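Local coordinates for spindle assembly abnormal protein 6 (Caenorhabditis elegans, PDB 4G79), which is a central scaffolding component of centrioles that ensures their ninefold symmetry, and is required for centrosome biogenesis and duplication, at residues 112-124 with 129-141. Numbering follows the deposited sequence.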
loop_
_atom_site.group_PDB
_atom_site.type_symbol
_atom_site.label_atom_id
_atom_site.label_comp_id
_atom_site.label_asym_id
_atom_site.label_seq_id
_atom_site.Cartn_x
_atom_site.Cartn_y
_atom_site.Cartn_z
ATOM N N ASP A 112 19.158 8.624 8.258
ATOM C CA ASP A 112 19.125 9.482 9.444
ATOM C C ASP A 112 20.278 10.496 9.343
ATOM O O ASP A 112 21.325 10.163 8.775
ATOM C CB ASP A 112 19.246 8.611 10.710
ATOM C CG ASP A 112 19.457 9.382 11.993
ATOM O OD1 ASP A 112 18.629 10.267 12.295
ATOM O OD2 ASP A 112 20.454 9.101 12.693
ATOM N N ALA A 113 20.086 11.729 9.868
ATOM C CA ALA A 113 21.090 12.800 9.840
ATOM C C ALA A 113 22.460 12.352 10.379
ATOM O O ALA A 113 23.486 12.690 9.779
ATOM C CB ALA A 113 20.597 14.011 10.635
ATOM N N GLU A 114 22.474 11.600 11.499
ATOM C CA GLU A 114 23.690 11.113 12.132
ATOM C C GLU A 114 24.075 9.692 11.687
ATOM O O GLU A 114 24.990 9.109 12.269
ATOM C CB GLU A 114 23.541 11.164 13.660
ATOM C CG GLU A 114 24.063 12.459 14.260
ATOM C CD GLU A 114 23.784 12.652 15.738
ATOM O OE1 GLU A 114 23.841 11.657 16.498
ATOM O OE2 GLU A 114 23.540 13.813 16.141
ATOM N N LYS A 115 23.385 9.134 10.661
ATOM C CA LYS A 115 23.640 7.790 10.109
ATOM C C LYS A 115 23.555 6.699 11.197
ATOM O O LYS A 115 24.346 5.745 11.184
ATOM C CB LYS A 115 25.015 7.722 9.387
ATOM C CG LYS A 115 25.170 8.656 8.189
ATOM C CD LYS A 115 26.634 8.732 7.794
ATOM C CE LYS A 115 26.866 9.648 6.625
ATOM N NZ LYS A 115 28.261 9.533 6.125
ATOM N N ASN A 116 22.614 6.852 12.151
ATOM C CA ASN A 116 22.390 5.854 13.206
ATOM C C ASN A 116 21.513 4.729 12.670
ATOM O O ASN A 116 21.548 3.596 13.163
ATOM C CB ASN A 116 21.740 6.491 14.433
ATOM C CG ASN A 116 22.658 7.376 15.247
ATOM O OD1 ASN A 116 23.816 7.036 15.520
ATOM N ND2 ASN A 116 22.137 8.515 15.689
ATOM N N PHE A 117 20.719 5.057 11.640
ATOM C CA PHE A 117 19.788 4.138 11.002
ATOM C C PHE A 117 19.332 4.674 9.651
ATOM O O PHE A 117 19.598 5.822 9.289
ATOM C CB PHE A 117 18.555 3.930 11.918
ATOM C CG PHE A 117 17.823 5.206 12.276
ATOM C CD1 PHE A 117 16.837 5.723 11.439
ATOM C CD2 PHE A 117 18.104 5.877 13.460
ATOM C CE1 PHE A 117 16.174 6.913 11.765
ATOM C CE2 PHE A 117 17.436 7.061 13.788
ATOM C CZ PHE A 117 16.468 7.565 12.945
ATOM N N CYS A 118 18.590 3.840 8.935
ATOM C CA CYS A 118 17.948 4.184 7.700
ATOM C C CYS A 118 16.683 3.373 7.596
ATOM O O CYS A 118 16.559 2.329 8.236
ATOM C CB CYS A 118 18.871 3.943 6.510
ATOM S SG CYS A 118 19.154 2.198 6.142
ATOM N N SER A 119 15.748 3.851 6.788
ATOM C CA SER A 119 14.536 3.121 6.483
ATOM C C SER A 119 14.724 2.580 5.095
ATOM O O SER A 119 15.082 3.335 4.203
ATOM C CB SER A 119 13.317 4.031 6.585
ATOM O OG SER A 119 12.144 3.363 6.151
ATOM N N PHE A 120 14.628 1.264 4.932
ATOM C CA PHE A 120 14.742 0.613 3.645
ATOM C C PHE A 120 13.290 0.405 3.187
ATOM O O PHE A 120 12.522 -0.261 3.892
ATOM C CB PHE A 120 15.522 -0.719 3.786
ATOM C CG PHE A 120 15.560 -1.585 2.543
ATOM C CD1 PHE A 120 14.546 -2.495 2.278
ATOM C CD2 PHE A 120 16.617 -1.489 1.638
ATOM C CE1 PHE A 120 14.589 -3.300 1.131
ATOM C CE2 PHE A 120 16.672 -2.313 0.515
ATOM C CZ PHE A 120 15.651 -3.197 0.260
ATOM N N GLU A 121 12.926 0.945 2.042
ATOM C CA GLU A 121 11.561 0.834 1.532
ATOM C C GLU A 121 11.567 0.194 0.177
ATOM O O GLU A 121 12.298 0.649 -0.698
ATOM C CB GLU A 121 10.923 2.225 1.438
ATOM C CG GLU A 121 10.944 3.047 2.721
ATOM C CD GLU A 121 10.035 4.263 2.694
ATOM O OE1 GLU A 121 10.070 5.022 1.697
ATOM O OE2 GLU A 121 9.297 4.470 3.683
ATOM N N LEU A 122 10.793 -0.882 0.013
ATOM C CA LEU A 122 10.683 -1.597 -1.256
ATOM C C LEU A 122 9.327 -1.292 -1.888
ATOM O O LEU A 122 8.319 -1.395 -1.200
ATOM C CB LEU A 122 10.863 -3.120 -1.031
ATOM C CG LEU A 122 10.843 -3.980 -2.306
ATOM C CD1 LEU A 122 11.946 -3.552 -3.275
ATOM C CD2 LEU A 122 11.029 -5.435 -1.939
ATOM N N PHE A 123 9.302 -0.967 -3.199
ATOM C CA PHE A 123 8.071 -0.630 -3.919
ATOM C C PHE A 123 7.943 -1.407 -5.153
ATOM O O PHE A 123 8.943 -1.858 -5.682
ATOM C CB PHE A 123 8.044 0.866 -4.327
ATOM C CG PHE A 123 8.111 1.862 -3.199
ATOM C CD1 PHE A 123 9.338 2.216 -2.631
ATOM C CD2 PHE A 123 6.962 2.498 -2.741
ATOM C CE1 PHE A 123 9.405 3.165 -1.613
ATOM C CE2 PHE A 123 7.028 3.438 -1.708
ATOM C CZ PHE A 123 8.251 3.776 -1.165
ATOM N N SER A 124 6.718 -1.533 -5.650
ATOM C CA SER A 124 6.440 -2.096 -6.970
ATOM C C SER A 124 5.327 -1.213 -7.576
ATOM O O SER A 124 4.144 -1.434 -7.312
ATOM C CB SER A 124 6.073 -3.571 -6.871
ATOM O OG SER A 124 5.924 -4.113 -8.170
ATOM N N SER A 129 -0.451 4.080 -8.156
ATOM C CA SER A 129 0.171 4.331 -6.867
ATOM C C SER A 129 1.617 3.874 -6.783
ATOM O O SER A 129 2.114 3.151 -7.647
ATOM C CB SER A 129 -0.623 3.628 -5.769
ATOM O OG SER A 129 -0.405 2.234 -5.837
ATOM N N LYS A 130 2.270 4.281 -5.693
ATOM C CA LYS A 130 3.681 3.932 -5.425
ATOM C C LYS A 130 3.868 2.428 -5.238
ATOM O O LYS A 130 4.933 1.935 -5.590
ATOM C CB LYS A 130 4.202 4.683 -4.202
ATOM C CG LYS A 130 4.357 6.167 -4.464
ATOM C CD LYS A 130 4.871 6.887 -3.238
ATOM C CE LYS A 130 5.083 8.353 -3.520
ATOM N NZ LYS A 130 5.884 9.001 -2.452
ATOM N N GLY A 131 2.829 1.708 -4.766
ATOM C CA GLY A 131 2.896 0.267 -4.568
ATOM C C GLY A 131 3.942 -0.167 -3.552
ATOM O O GLY A 131 4.656 -1.146 -3.786
ATOM N N LYS A 132 3.993 0.497 -2.386
ATOM C CA LYS A 132 4.935 0.082 -1.325
ATOM C C LYS A 132 4.687 -1.358 -0.901
ATOM O O LYS A 132 3.541 -1.734 -0.637
ATOM C CB LYS A 132 4.855 0.990 -0.088
ATOM C CG LYS A 132 6.043 0.772 0.879
ATOM C CD LYS A 132 5.778 1.320 2.268
ATOM C CE LYS A 132 6.404 2.660 2.537
ATOM N NZ LYS A 132 6.203 3.083 3.953
ATOM N N ILE A 133 5.746 -2.179 -0.866
ATOM C CA ILE A 133 5.618 -3.564 -0.422
ATOM C C ILE A 133 5.810 -3.577 1.095
ATOM O O ILE A 133 4.914 -4.010 1.840
ATOM C CB ILE A 133 6.608 -4.484 -1.182
ATOM C CG1 ILE A 133 6.354 -4.375 -2.720
ATOM C CG2 ILE A 133 6.442 -5.946 -0.698
ATOM C CD1 ILE A 133 7.351 -5.164 -3.596
ATOM N N PHE A 134 6.954 -3.060 1.560
ATOM C CA PHE A 134 7.207 -2.967 2.997
ATOM C C PHE A 134 8.326 -1.989 3.209
ATOM O O PHE A 134 8.964 -1.562 2.259
ATOM C CB PHE A 134 7.548 -4.372 3.612
ATOM C CG PHE A 134 8.925 -4.927 3.298
ATOM C CD1 PHE A 134 9.164 -5.611 2.113
ATOM C CD2 PHE A 134 9.978 -4.778 4.200
ATOM C CE1 PHE A 134 10.441 -6.091 1.809
ATOM C CE2 PHE A 134 11.256 -5.273 3.907
ATOM C CZ PHE A 134 11.481 -5.926 2.713
ATOM N N SER A 135 8.544 -1.624 4.453
ATOM C CA SER A 135 9.673 -0.820 4.872
ATOM C C SER A 135 10.181 -1.430 6.170
ATOM O O SER A 135 9.401 -1.995 6.935
ATOM C CB SER A 135 9.311 0.660 5.023
ATOM O OG SER A 135 8.430 0.903 6.103
ATOM N N ILE A 136 11.475 -1.337 6.404
ATOM C CA ILE A 136 12.085 -1.858 7.619
ATOM C C ILE A 136 13.165 -0.892 8.056
ATOM O O ILE A 136 13.877 -0.356 7.215
ATOM C CB ILE A 136 12.615 -3.313 7.375
ATOM C CG1 ILE A 136 13.078 -3.990 8.690
ATOM C CG2 ILE A 136 13.661 -3.403 6.242
ATOM C CD1 ILE A 136 13.272 -5.518 8.634
ATOM N N LYS A 137 13.260 -0.646 9.361
ATOM C CA LYS A 137 14.298 0.200 9.927
ATOM C C LYS A 137 15.580 -0.633 10.097
ATOM O O LYS A 137 15.569 -1.661 10.778
ATOM C CB LYS A 137 13.823 0.776 11.272
ATOM C CG LYS A 137 14.767 1.801 11.891
ATOM C CD LYS A 137 14.170 2.404 13.143
ATOM C CE LYS A 137 15.083 3.419 13.788
ATOM N NZ LYS A 137 14.397 4.158 14.883
ATOM N N LEU A 138 16.677 -0.193 9.448
ATOM C CA LEU A 138 17.975 -0.878 9.552
ATOM C C LEU A 138 18.856 -0.048 10.447
ATOM O O LEU A 138 18.916 1.163 10.295
ATOM C CB LEU A 138 18.618 -1.130 8.172
ATOM C CG LEU A 138 17.714 -1.809 7.110
ATOM C CD1 LEU A 138 18.494 -2.044 5.822
ATOM C CD2 LEU A 138 17.209 -3.181 7.586
ATOM N N HIS A 139 19.518 -0.685 11.387
ATOM C CA HIS A 139 20.356 0.016 12.363
ATOM C C HIS A 139 21.826 0.004 11.962
ATOM O O HIS A 139 22.291 -0.974 11.367
ATOM C CB HIS A 139 20.182 -0.644 13.747
ATOM C CG HIS A 139 18.755 -0.668 14.190
ATOM N ND1 HIS A 139 18.171 0.431 14.795
ATOM C CD2 HIS A 139 17.817 -1.638 14.043
ATOM C CE1 HIS A 139 16.911 0.086 15.025
ATOM N NE2 HIS A 139 16.656 -1.155 14.603
ATOM N N ALA A 140 22.567 1.070 12.331
ATOM C CA ALA A 140 24.000 1.175 12.032
ATOM C C ALA A 140 24.768 0.031 12.700
ATOM O O ALA A 140 24.492 -0.314 13.853
ATOM C CB ALA A 140 24.540 2.521 12.489
ATOM N N VAL A 141 25.673 -0.597 11.935
ATOM C CA VAL A 141 26.470 -1.754 12.360
ATOM C C VAL A 141 27.708 -1.281 13.126
ATOM O O VAL A 141 28.221 -0.204 12.848
ATOM C CB VAL A 141 26.833 -2.650 11.144
ATOM C CG1 VAL A 141 27.839 -3.748 11.515
ATOM C CG2 VAL A 141 25.574 -3.262 10.521
#
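Leu122 O accepts the backbone N-H of Ile133 at 2.7 Å, while Leu122 N donates to Phe134 O at 3.0 Å. Leu122 is thus matched by two residues, Ile133 and Phe134, which makes a classic beta bulge in the antiparallel hairpin of strands 117-123 and 132-140. Before the bulge, Phe120 pairs with Ile136 and Cys118 with Leu138, each through two backbone hydrogen bonds. Beyond it, Ser124 N donates a hydrogen bond to Gly131 O.

The face with Phe117, Lys137, Glu121 and Lys132 carries the charged groups. Lys137 runs fully extended, and Lys137 CE lies over one face of the Phe117 ring, 3.6 Å from Phe117 CG. Lys137 NZ makes a cation-pi contact 4.2 Å from the ring centroid, only 4° off the normal. Asp112 CB covers the opposite face, so the ring is sandwiched. Lys132 lays CG over a face of the Phe123 ring. The Lys132 chain then bends at chi3 (-100°), and Lys132 NZ forms a salt bridge with Glu121 OE2 at 3.4 Å, its hydrogen bond weak.

The other face is apolar. Phe120 CB packs on Leu138 CD1 at 3.8 Å. Leu122 CD2 meets Phe134 CE1 at 3.9 Å, and Leu122 CG runs beside Ile133 CD1.

The hairpin belongs to the globular N-terminal domain of SAS-6. Strand 106-111 pairs with 117-123, and strand 66-71 with 132-140. Leu122, Ile133 and Phe134 pack against helix 92-102, whereas Cys118, Phe120 and Leu138 meet Ile57 of strand 51-58.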